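Local structure of ADP-ribosylglycohydrolase (Thermus thermophilus, 2YZV) at residues A[270-274]-A[275-279]; A[132-135]-A[136-139]; A[18-21]-A[22-26]. The protein belongs to the ADP-ribosylglycohydrolase family, an all-helical fold that here holds two magnesium ions. All coordinates share one frame; numbering follows the deposited sequence.

Interaction 1 of 3, residues A[270-274]-A[275-279]; sequences GAIPG and RWLRA
Pro273 and Trp276 make the tight half of this turn into helix 274-279, the pyrrolidine ring lying alongside the indole and pointing the same way. Pro273 CG sits over one face of the six-membered ring, 3.9 Å from the centroid of the Trp276 ring and 18° off its normal, a CH-pi contact. Next to it Pro273 CD reaches Trp276 CE3 at 3.6 Å. The indole is turned back over the proline because Trp276 CG stands anti to its own carbonyl carbon, beside the backbone N (chi1 -73°). Beside it, Ile272 CG2 meets Leu277 CG at 3.9 Å, the two side chains crossing at about a right angle. Pro273 occupies the N-cap position of the helix: its O accepts Leu277 N at 3.3 Å and, more weakly, Trp276 N. One residue on, Arg278 N bonds Gly274 O at 2.8 Å. The solvent side belongs to two exposed arginines, which leave in different directions. Arg278 bends at chi3 (-75°) and lays one guanidinium face over the peptide of Gly274, its CZ 3.5 Å from Gly274 C. Arg275 extends past Pro273, its NH1 3.8 Å from Pro273 CB, to salt bridges with Glu41 and Glu239, and Glu41 also accepts Trp276 NE1.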
loop_
_atom_site.group_PDB
_atom_site.type_symbol
_atom_site.label_atom_id
_atom_site.label_comp_id
_atom_site.label_asym_id
_atom_site.label_seq_id
_atom_site.Cartn_x
_atom_site.Cartn_y
_atom_site.Cartn_z
ATOM N N GLY A 270 -3.475 17.379 -2.302
ATOM C CA GLY A 270 -2.915 18.693 -2.562
ATOM C C GLY A 270 -1.468 18.869 -2.142
ATOM O O GLY A 270 -0.784 19.768 -2.638
ATOM N N ALA A 271 -0.997 18.013 -1.236
ATOM C CA ALA A 271 0.370 18.086 -0.735
ATOM C C ALA A 271 1.365 17.273 -1.559
ATOM O O ALA A 271 2.576 17.382 -1.361
ATOM C CB ALA A 271 0.414 17.636 0.723
ATOM N N ILE A 272 0.859 16.453 -2.473
ATOM C CA ILE A 272 1.732 15.649 -3.324
ATOM C C ILE A 272 2.226 16.519 -4.479
ATOM O O ILE A 272 1.432 17.200 -5.132
ATOM C CB ILE A 272 0.982 14.427 -3.900
ATOM C CG1 ILE A 272 0.459 13.549 -2.756
ATOM C CG2 ILE A 272 1.903 13.638 -4.819
ATOM C CD1 ILE A 272 -0.332 12.332 -3.212
ATOM N N PRO A 273 3.545 16.520 -4.741
ATOM C CA PRO A 273 4.105 17.326 -5.832
ATOM C C PRO A 273 3.297 17.219 -7.119
ATOM O O PRO A 273 3.074 16.123 -7.636
ATOM C CB PRO A 273 5.513 16.760 -5.984
ATOM C CG PRO A 273 5.877 16.445 -4.574
ATOM C CD PRO A 273 4.613 15.789 -4.034
ATOM N N GLY A 274 2.860 18.366 -7.633
ATOM C CA GLY A 274 2.074 18.377 -8.851
ATOM C C GLY A 274 2.741 17.697 -10.031
ATOM O O GLY A 274 2.076 17.009 -10.810
ATOM N N ARG A 275 4.051 17.881 -10.173
ATOM C CA ARG A 275 4.768 17.274 -11.285
ATOM C C ARG A 275 4.738 15.749 -11.219
ATOM O O ARG A 275 4.770 15.085 -12.253
ATOM C CB ARG A 275 6.214 17.783 -11.337
ATOM C CG ARG A 275 7.035 17.511 -10.097
ATOM C CD ARG A 275 8.404 18.160 -10.209
ATOM N NE ARG A 275 9.252 17.852 -9.062
ATOM C CZ ARG A 275 9.045 18.300 -7.828
ATOM N NH1 ARG A 275 8.012 19.089 -7.565
ATOM N NH2 ARG A 275 9.871 17.949 -6.851
ATOM N N TRP A 276 4.685 15.194 -10.010
ATOM C CA TRP A 276 4.623 13.741 -9.861
ATOM C C TRP A 276 3.255 13.251 -10.324
ATOM O O TRP A 276 3.148 12.254 -11.040
ATOM C CB TRP A 276 4.857 13.327 -8.398
ATOM C CG TRP A 276 6.288 13.464 -7.940
ATOM C CD1 TRP A 276 7.367 13.821 -8.705
ATOM C CD2 TRP A 276 6.798 13.226 -6.619
ATOM N NE1 TRP A 276 8.510 13.820 -7.945
ATOM C CE2 TRP A 276 8.193 13.459 -6.660
ATOM C CE3 TRP A 276 6.214 12.839 -5.405
ATOM C CZ2 TRP A 276 9.014 13.318 -5.532
ATOM C CZ3 TRP A 276 7.031 12.697 -4.281
ATOM C CH2 TRP A 276 8.416 12.936 -4.355
ATOM N N LEU A 277 2.208 13.961 -9.916
ATOM C CA LEU A 277 0.848 13.601 -10.301
ATOM C C LEU A 277 0.617 13.781 -11.803
ATOM O O LEU A 277 -0.002 12.937 -12.444
ATOM C CB LEU A 277 -0.164 14.443 -9.514
ATOM C CG LEU A 277 -0.236 14.193 -8.004
ATOM C CD1 LEU A 277 -1.131 15.237 -7.346
ATOM C CD2 LEU A 277 -0.767 12.792 -7.738
ATOM N N ARG A 278 1.117 14.875 -12.367
ATOM C CA ARG A 278 0.930 15.120 -13.793
ATOM C C ARG A 278 1.609 14.077 -14.670
ATOM O O ARG A 278 1.172 13.827 -15.793
ATOM C CB ARG A 278 1.437 16.516 -14.172
ATOM C CG ARG A 278 0.495 17.643 -13.768
ATOM C CD ARG A 278 0.937 18.973 -14.362
ATOM N NE ARG A 278 2.103 19.531 -13.685
ATOM C CZ ARG A 278 2.066 20.095 -12.481
ATOM N NH1 ARG A 278 0.919 20.179 -11.820
ATOM N NH2 ARG A 278 3.176 20.579 -11.940
ATOM N N ALA A 279 2.668 13.462 -14.152
ATOM C CA ALA A 279 3.411 12.452 -14.901
ATOM C C ALA A 279 2.867 11.042 -14.682
ATOM O O ALA A 279 3.198 10.121 -15.422
ATOM C CB ALA A 279 4.883 12.499 -14.501
#

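Interaction 2 of 3, residues A[132-135]-A[136-139]; sequences MRLA and PLVL
Leu134 and Ala135 meet Leu137 and Leu139 in a local, buried contact where the loop after helix 129-132 turns into helix 135-141, deep in the helical bundle. Two backbone bonds close the turn. Leu137 N donates to Leu134 O at 2.9 Å with a bent N-H...O angle of 135°, and Leu139 N reaches Ala135 O, also at 2.9 Å but straighter, at 160°. The proline fits in the first turn of the helix, where its missing N-H costs no helical bond; Pro136 CD lies 3.3 Å from Ala135 CB, a short separation that comes with the Ala135-Pro136 linkage. On one side of this turn the methyl Leu134 CD2 meets Leu137 CD2 at 4.0 Å. Leu137 CG first leads off, anti to the backbone N, and chi2 (60°) then swings CD2 back to Leu134. Leu139 instead brings CD1 up to the carbonyl of its bonding partner, 3.3 Å from Ala135 O. Before the helix, Arg133 leads its guanidinium away from the turn, to Gln61, the carbonyl of Ala154 and Thr158, while its own carbonyl O, buried here, has no polar partner in the model. Helices 4-26 and 283-298 pack on Pro136 and Leu139, and helix 162-179 on Leu134 and Val138.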
loop_
_atom_site.group_PDB
_atom_site.type_symbol
_atom_site.label_atom_id
_atom_site.label_comp_id
_atom_site.label_asym_id
_atom_site.label_seq_id
_atom_site.Cartn_x
_atom_site.Cartn_y
_atom_site.Cartn_z
ATOM N N MET A 132 0.792 -3.462 -0.324
ATOM C CA MET A 132 0.908 -2.595 -1.493
ATOM C C MET A 132 -0.394 -2.229 -2.184
ATOM O O MET A 132 -0.441 -1.252 -2.933
ATOM C CB MET A 132 1.836 -3.246 -2.520
ATOM C CG MET A 132 1.282 -4.531 -3.100
ATOM S SD MET A 132 2.378 -5.319 -4.294
ATOM C CE MET A 132 1.191 -6.267 -5.256
ATOM N N ARG A 133 -1.449 -2.994 -1.925
ATOM C CA ARG A 133 -2.734 -2.775 -2.587
ATOM C C ARG A 133 -3.890 -2.422 -1.653
ATOM O O ARG A 133 -5.031 -2.308 -2.102
ATOM C CB ARG A 133 -3.110 -4.048 -3.357
ATOM C CG ARG A 133 -3.414 -5.227 -2.416
ATOM C CD ARG A 133 -3.542 -6.577 -3.124
ATOM N NE ARG A 133 -3.863 -7.623 -2.152
ATOM C CZ ARG A 133 -3.302 -8.829 -2.123
ATOM N NH1 ARG A 133 -2.383 -9.165 -3.020
ATOM N NH2 ARG A 133 -3.650 -9.695 -1.182
ATOM N N LEU A 134 -3.591 -2.231 -0.372
ATOM C CA LEU A 134 -4.603 -1.959 0.652
ATOM C C LEU A 134 -5.558 -0.758 0.572
ATOM O O LEU A 134 -6.766 -0.923 0.747
ATOM C CB LEU A 134 -3.928 -1.917 2.025
ATOM C CG LEU A 134 -4.342 -2.907 3.121
ATOM C CD1 LEU A 134 -4.204 -2.209 4.462
ATOM C CD2 LEU A 134 -5.772 -3.387 2.932
ATOM N N ALA A 135 -5.026 0.439 0.329
ATOM C CA ALA A 135 -5.831 1.665 0.286
ATOM C C ALA A 135 -7.272 1.571 -0.228
ATOM O O ALA A 135 -8.198 2.036 0.441
ATOM C CB ALA A 135 -5.080 2.752 -0.483
ATOM N N PRO A 136 -7.488 0.983 -1.414
ATOM C CA PRO A 136 -8.862 0.884 -1.927
ATOM C C PRO A 136 -9.867 0.296 -0.929
ATOM O O PRO A 136 -11.004 0.770 -0.827
ATOM C CB PRO A 136 -8.702 0.011 -3.168
ATOM C CG PRO A 136 -7.336 0.385 -3.657
ATOM C CD PRO A 136 -6.529 0.402 -2.373
ATOM N N LEU A 137 -9.450 -0.730 -0.194
ATOM C CA LEU A 137 -10.335 -1.359 0.779
ATOM C C LEU A 137 -10.734 -0.393 1.883
ATOM O O LEU A 137 -11.910 -0.313 2.251
ATOM C CB LEU A 137 -9.668 -2.585 1.407
ATOM C CG LEU A 137 -10.449 -3.259 2.539
ATOM C CD1 LEU A 137 -11.799 -3.742 2.031
ATOM C CD2 LEU A 137 -9.640 -4.427 3.079
ATOM N N VAL A 138 -9.760 0.335 2.421
ATOM C CA VAL A 138 -10.048 1.278 3.499
ATOM C C VAL A 138 -10.886 2.458 3.007
ATOM O O VAL A 138 -11.740 2.969 3.738
ATOM C CB VAL A 138 -8.741 1.793 4.152
ATOM C CG1 VAL A 138 -9.061 2.805 5.246
ATOM C CG2 VAL A 138 -7.962 0.620 4.741
ATOM N N LEU A 139 -10.657 2.891 1.771
ATOM C CA LEU A 139 -11.427 4.010 1.234
ATOM C C LEU A 139 -12.920 3.699 1.193
ATOM O O LEU A 139 -13.745 4.554 1.517
ATOM C CB LEU A 139 -10.949 4.369 -0.176
ATOM C CG LEU A 139 -9.989 5.557 -0.300
ATOM C CD1 LEU A 139 -8.728 5.321 0.511
ATOM C CD2 LEU A 139 -9.648 5.759 -1.764
#

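Interaction 3 of 3, residues A[18-21]-A[22-26]; sequences LAVG and DALGA
Four successive i to i+4 hydrogen bonds of 2.9 to 3.0 Å run through this part of helix 4-26, from Asp22 N to Leu18 O, Ala23 N to Ala19 O, Leu24 N to Val20 O and Gly25 N to Gly21 O, the regular pattern of an alpha-helix. One side-chain pair adds to them. Val20 and Leu24, one turn apart, lie side by side and point the same way, with Val20 CG1 3.9 Å from Leu24 CD1. Leu24 CG, anti to its carbonyl carbon, folds back over the preceding turn, 3.5 Å from Val20 O. On another flank Ala23 CB rests 3.4 Å from Ala19 O. Asp22 leaves the helix differently: its CB lies beside Leu18 O, at 3.5 Å, but CG is anti to the backbone N (chi1 -178°), which carries the carboxylate away from the preceding turn. Both oxygens are held there, OD1 by the hydroxyl of Thr56 and OD2 by that of Thr59, which should restrict the rotation of the carboxylate. Its side chain lies about 4 Å from a bound magnesium ion at its nearest, and Thr56 is itself a metal ligand; Asp22 thus probably positions Thr56 from the second shell. Around the helix, Leu18 and Ala19 face helix 57-72, Asp22 meets Asp58 of that helix and Asp253 of helix 252-267, both magnesium ligands, and Val20 and Leu24 pack against helix 274-279.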
loop_
_atom_site.group_PDB
_atom_site.type_symbol
_atom_site.label_atom_id
_atom_site.label_comp_id
_atom_site.label_asym_id
_atom_site.label_seq_id
_atom_site.Cartn_x
_atom_site.Cartn_y
_atom_site.Cartn_z
ATOM N N LEU A 18 -0.280 5.977 -3.428
ATOM C CA LEU A 18 0.140 4.586 -3.593
ATOM C C LEU A 18 0.855 4.438 -4.937
ATOM O O LEU A 18 1.973 3.926 -5.002
ATOM C CB LEU A 18 -1.091 3.672 -3.545
ATOM C CG LEU A 18 -0.947 2.148 -3.564
ATOM C CD1 LEU A 18 -2.300 1.535 -3.249
ATOM C CD2 LEU A 18 -0.440 1.653 -4.913
ATOM N N ALA A 19 0.206 4.900 -6.004
ATOM C CA ALA A 19 0.763 4.808 -7.351
ATOM C C ALA A 19 2.010 5.668 -7.539
ATOM O O ALA A 19 2.948 5.273 -8.231
ATOM C CB ALA A 19 -0.298 5.193 -8.379
ATOM N N VAL A 20 2.010 6.853 -6.941
ATOM C CA VAL A 20 3.161 7.740 -7.030
ATOM C C VAL A 20 4.373 7.050 -6.401
ATOM O O VAL A 20 5.463 7.055 -6.968
ATOM C CB VAL A 20 2.878 9.081 -6.309
ATOM C CG1 VAL A 20 4.168 9.853 -6.092
ATOM C CG2 VAL A 20 1.907 9.916 -7.143
ATOM N N GLY A 21 4.168 6.446 -5.233
ATOM C CA GLY A 21 5.255 5.754 -4.556
ATOM C C GLY A 21 5.758 4.548 -5.327
ATOM O O GLY A 21 6.954 4.283 -5.362
ATOM N N ASP A 22 4.833 3.809 -5.933
ATOM C CA ASP A 22 5.173 2.629 -6.720
ATOM C C ASP A 22 6.025 3.069 -7.916
ATOM O O ASP A 22 7.097 2.511 -8.166
ATOM C CB ASP A 22 3.869 1.949 -7.177
ATOM C CG ASP A 22 4.098 0.663 -7.970
ATOM O OD1 ASP A 22 5.246 0.193 -8.062
ATOM O OD2 ASP A 22 3.105 0.121 -8.500
ATOM N N ALA A 23 5.560 4.087 -8.636
ATOM C CA ALA A 23 6.278 4.587 -9.806
ATOM C C ALA A 23 7.679 5.096 -9.466
ATOM O O ALA A 23 8.649 4.772 -10.154
ATOM C CB ALA A 23 5.472 5.695 -10.480
ATOM N N LEU A 24 7.789 5.903 -8.415
ATOM C CA LEU A 24 9.091 6.432 -8.017
ATOM C C LEU A 24 10.044 5.344 -7.543
ATOM O O LEU A 24 11.199 5.289 -7.972
ATOM C CB LEU A 24 8.924 7.472 -6.908
ATOM C CG LEU A 24 8.459 8.856 -7.353
ATOM C CD1 LEU A 24 8.045 9.673 -6.138
ATOM C CD2 LEU A 24 9.584 9.556 -8.115
ATOM N N GLY A 25 9.556 4.477 -6.661
ATOM C CA GLY A 25 10.378 3.403 -6.128
ATOM C C GLY A 25 10.817 2.396 -7.175
ATOM O O GLY A 25 11.910 1.838 -7.083
ATOM N N ALA A 26 9.966 2.167 -8.170
ATOM C CA ALA A 26 10.276 1.221 -9.235
ATOM C C ALA A 26 11.568 1.602 -9.953
ATOM O O ALA A 26 12.263 0.742 -10.495
ATOM C CB ALA A 26 9.122 1.160 -10.233
#

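In the fold
From the N terminus the order is interaction 3, interaction 2, interaction 1, each closing before the next begins, so none nests within or crosses another. Interaction 3 lies wholly within helix 4-26 and closes no loop; interactions 2 and 1 close the turns by which loops enter helices 135-141 and 274-279. Residues 18-26 link the other two: Trp276 CE3 packs on Val20 CG1 at 3.7 Å, and Leu18 CD1 reaches Ala135 CB at 4.1 Å. Interactions 1 and 2 do not touch, their nearest atoms being about 11 Å apart. Helix 4-26 therefore joins the start of helix 135-141, near the middle of the molecule, to the more peripheral start of helix 274-279.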